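Local coordinates for protein 4-methyl-5(B-hydroxyethyl)-thiazole monophosphate biosynthesis enzyme (Vibrio cholerae O1 biovar El Tor, PDB 3OT1) that is of unknown function but belongs to the DJ-1/PfpI family and may take part in thiazole monophosphate biosynthesis, at residues Leu13-His18 / Leu75-Gly80. Numbering follows the deposited sequence.
Sequences LVPVAH and LALPGG
CD1 of Leu75 touches both Leu13 and Pro15 on one face of the sheet. Leu75 CD1 lies 3.9 Å from Leu13 CD2 and 3.8 Å from Pro15 CD. The two leucines share one conformation, CG trans to the backbone N (chi1 179° in both), which lays their side chains alongside each other. Leu77 CD2 reaches the same ring, 3.7 Å from Pro15 CG. On the other face Val14 CG1 meets Pro78 CG at 3.8 Å, and Val14 CG2 faces the methyl of Ala76. The strands are parallel, with Leu13 opposite Leu75. One nearly straight hydrogen bond joins them, Ala76 N to Leu13 O at 2.9 Å. Pro15 has no N-H to return to Ala76 O, and Pro15 CD stands 3.3 Å from Ala76 O instead. Val14 CA-H also points at Ala76 O. Further on, Pro78 CD packs against Pro15 O at 3.2 Å, and this buried carbonyl has no hydrogen-bond partner. The pair lies mid-sheet in the DJ-1/PfpI fold, between strands 38-43 and 106-110. Helices 81-88 and 91-102 cover the Pro15 and Leu77 face, and helix 22-34 covers Ala76 and Pro78.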
ATOM      1  N   LEU A  13       9.213   1.380 -14.992  1.00  5.83           N
ATOM      2  CA  LEU A  13       8.024   2.046 -15.500  1.00  5.72           C
ATOM      3  C   LEU A  13       6.789   1.421 -14.861  1.00  4.81           C
ATOM      4  O   LEU A  13       6.625   0.198 -14.930  1.00  5.57           O
ATOM      5  CB  LEU A  13       7.934   1.918 -17.017  1.00  6.32           C
ATOM      6  CG  LEU A  13       6.711   2.553 -17.677  1.00  6.65           C
ATOM      7  CD1 LEU A  13       6.595   4.029 -17.374  1.00  8.75           C
ATOM      8  CD2 LEU A  13       6.765   2.321 -19.200  1.00  8.67           C
ATOM      9  N   VAL A  14       5.948   2.250 -14.224  1.00  4.99           N
ATOM     10  CA  VAL A  14       4.715   1.811 -13.580  1.00  4.96           C
ATOM     11  C   VAL A  14       3.541   2.561 -14.214  1.00  4.94           C
ATOM     12  O   VAL A  14       3.230   3.705 -13.854  1.00  5.59           O
ATOM     13  CB  VAL A  14       4.735   2.058 -12.060  1.00  4.93           C
ATOM     14  CG1 VAL A  14       3.447   1.541 -11.416  1.00  6.13           C
ATOM     15  CG2 VAL A  14       5.937   1.383 -11.431  1.00  6.40           C
ATOM     16  N   PRO A  15       2.864   1.934 -15.185  1.00  4.93           N
ATOM     17  CA  PRO A  15       1.669   2.549 -15.751  1.00  5.21           C
ATOM     18  C   PRO A  15       0.536   2.574 -14.730  1.00  4.77           C
ATOM     19  O   PRO A  15       0.415   1.673 -13.906  1.00  5.06           O
ATOM     20  CB  PRO A  15       1.311   1.608 -16.892  1.00  5.83           C
ATOM     21  CG  PRO A  15       2.609   0.937 -17.208  1.00  5.72           C
ATOM     22  CD  PRO A  15       3.216   0.698 -15.886  1.00  5.69           C
ATOM     23  N   VAL A  16      -0.272   3.626 -14.810  1.00  5.34           N
ATOM     24  CA  VAL A  16      -1.467   3.762 -13.991  1.00  5.08           C
ATOM     25  C   VAL A  16      -2.617   4.218 -14.864  1.00  4.99           C
ATOM     26  O   VAL A  16      -2.421   4.917 -15.861  1.00  6.40           O
ATOM     27  CB  VAL A  16      -1.238   4.767 -12.835  1.00  5.90           C
ATOM     28  CG1 VAL A  16      -0.207   4.209 -11.877  1.00  7.57           C
ATOM     29  CG2 VAL A  16      -0.852   6.157 -13.325  1.00  7.01           C
ATOM     30  N   ALA A  17      -3.820   3.828 -14.481  1.00  5.18           N
ATOM     31  CA  ALA A  17      -5.030   4.200 -15.215  1.00  5.65           C
ATOM     32  C   ALA A  17      -6.143   4.487 -14.237  1.00  5.67           C
ATOM     33  O   ALA A  17      -6.095   4.133 -13.066  1.00  5.54           O
ATOM     34  CB  ALA A  17      -5.471   3.043 -16.151  1.00  6.13           C
ATOM     35  N   HIS A  18      -7.187   5.134 -14.736  1.00  6.42           N
ATOM     36  CA  HIS A  18      -8.440   5.232 -14.004  1.00  6.71           C
ATOM     37  C   HIS A  18      -8.851   3.830 -13.602  1.00  6.26           C
ATOM     38  O   HIS A  18      -8.965   2.948 -14.439  1.00  8.27           O
ATOM     39  CB  HIS A  18      -9.472   5.885 -14.895  1.00  7.93           C
ATOM     40  CG  HIS A  18     -10.787   6.135 -14.238  1.00  9.97           C
ATOM     41  ND1 HIS A  18     -11.928   6.375 -14.967  1.00 14.69           N
ATOM     42  CD2 HIS A  18     -11.149   6.164 -12.937  1.00 12.63           C
ATOM     43  CE1 HIS A  18     -12.940   6.557 -14.137  1.00 15.20           C
ATOM     44  NE2 HIS A  18     -12.500   6.419 -12.899  1.00 15.13           N
ATOM     45  N   LEU A  75       9.134  -3.291 -16.343  1.00  5.33           N
ATOM     46  CA  LEU A  75       7.767  -2.795 -16.428  1.00  5.14           C
ATOM     47  C   LEU A  75       6.972  -3.464 -15.311  1.00  5.17           C
ATOM     48  O   LEU A  75       6.994  -4.681 -15.207  1.00  6.29           O
ATOM     49  CB  LEU A  75       7.184  -3.175 -17.800  1.00  5.67           C
ATOM     50  CG  LEU A  75       5.745  -2.764 -18.075  1.00  5.81           C
ATOM     51  CD1 LEU A  75       5.558  -1.243 -18.106  1.00  8.40           C
ATOM     52  CD2 LEU A  75       5.251  -3.404 -19.359  1.00  7.33           C
ATOM     53  N   ALA A  76       6.268  -2.676 -14.488  1.00  5.46           N
ATOM     54  CA  ALA A  76       5.455  -3.207 -13.403  1.00  5.20           C
ATOM     55  C   ALA A  76       4.022  -2.706 -13.538  1.00  5.26           C
ATOM     56  O   ALA A  76       3.781  -1.486 -13.544  1.00  5.73           O
ATOM     57  CB  ALA A  76       6.012  -2.802 -12.061  1.00  6.41           C
ATOM     58  N   LEU A  77       3.095  -3.647 -13.675  1.00  4.88           N
ATOM     59  CA  LEU A  77       1.706  -3.342 -13.957  1.00  4.43           C
ATOM     60  C   LEU A  77       0.841  -3.619 -12.731  1.00  4.59           C
ATOM     61  O   LEU A  77       0.663  -4.767 -12.326  1.00  5.87           O
ATOM     62  CB  LEU A  77       1.204  -4.203 -15.115  1.00  5.37           C
ATOM     63  CG  LEU A  77       1.984  -4.095 -16.435  1.00  5.59           C
ATOM     64  CD1 LEU A  77       1.337  -5.026 -17.465  1.00  8.89           C
ATOM     65  CD2 LEU A  77       1.992  -2.685 -16.958  1.00  8.41           C
ATOM     66  N   PRO A  78       0.274  -2.552 -12.131  1.00  4.63           N
ATOM     67  CA  PRO A  78      -0.707  -2.742 -11.067  0.70  4.40           C
ATOM     68  C   PRO A  78      -1.970  -3.436 -11.570  1.00  4.62           C
ATOM     69  O   PRO A  78      -2.218  -3.474 -12.779  1.00  5.00           O
ATOM     70  CB  PRO A  78      -1.012  -1.306 -10.614  0.70  5.38           C
ATOM     71  CG  PRO A  78       0.198  -0.490 -11.075  0.70  5.53           C
ATOM     72  CD  PRO A  78       0.576  -1.127 -12.378  0.70  4.16           C
ATOM     73  N   GLY A  79      -2.766  -3.911 -10.632  1.00  4.74           N
ATOM     74  CA  GLY A  79      -4.070  -4.483 -10.925  1.00  5.35           C
ATOM     75  C   GLY A  79      -5.192  -3.507 -10.671  1.00  4.97           C
ATOM     76  O   GLY A  79      -5.082  -2.316 -10.960  1.00  5.43           O
ATOM     77  N   GLY A  80      -6.282  -4.017 -10.121  1.00  5.90           N
ATOM     78  CA  GLY A  80      -7.575  -3.338 -10.114  1.00  6.43           C
ATOM     79  C   GLY A  80      -8.331  -3.713 -11.365  1.00  6.54           C
ATOM     80  O   GLY A  80      -7.735  -3.785 -12.433  1.00  7.76           O
TER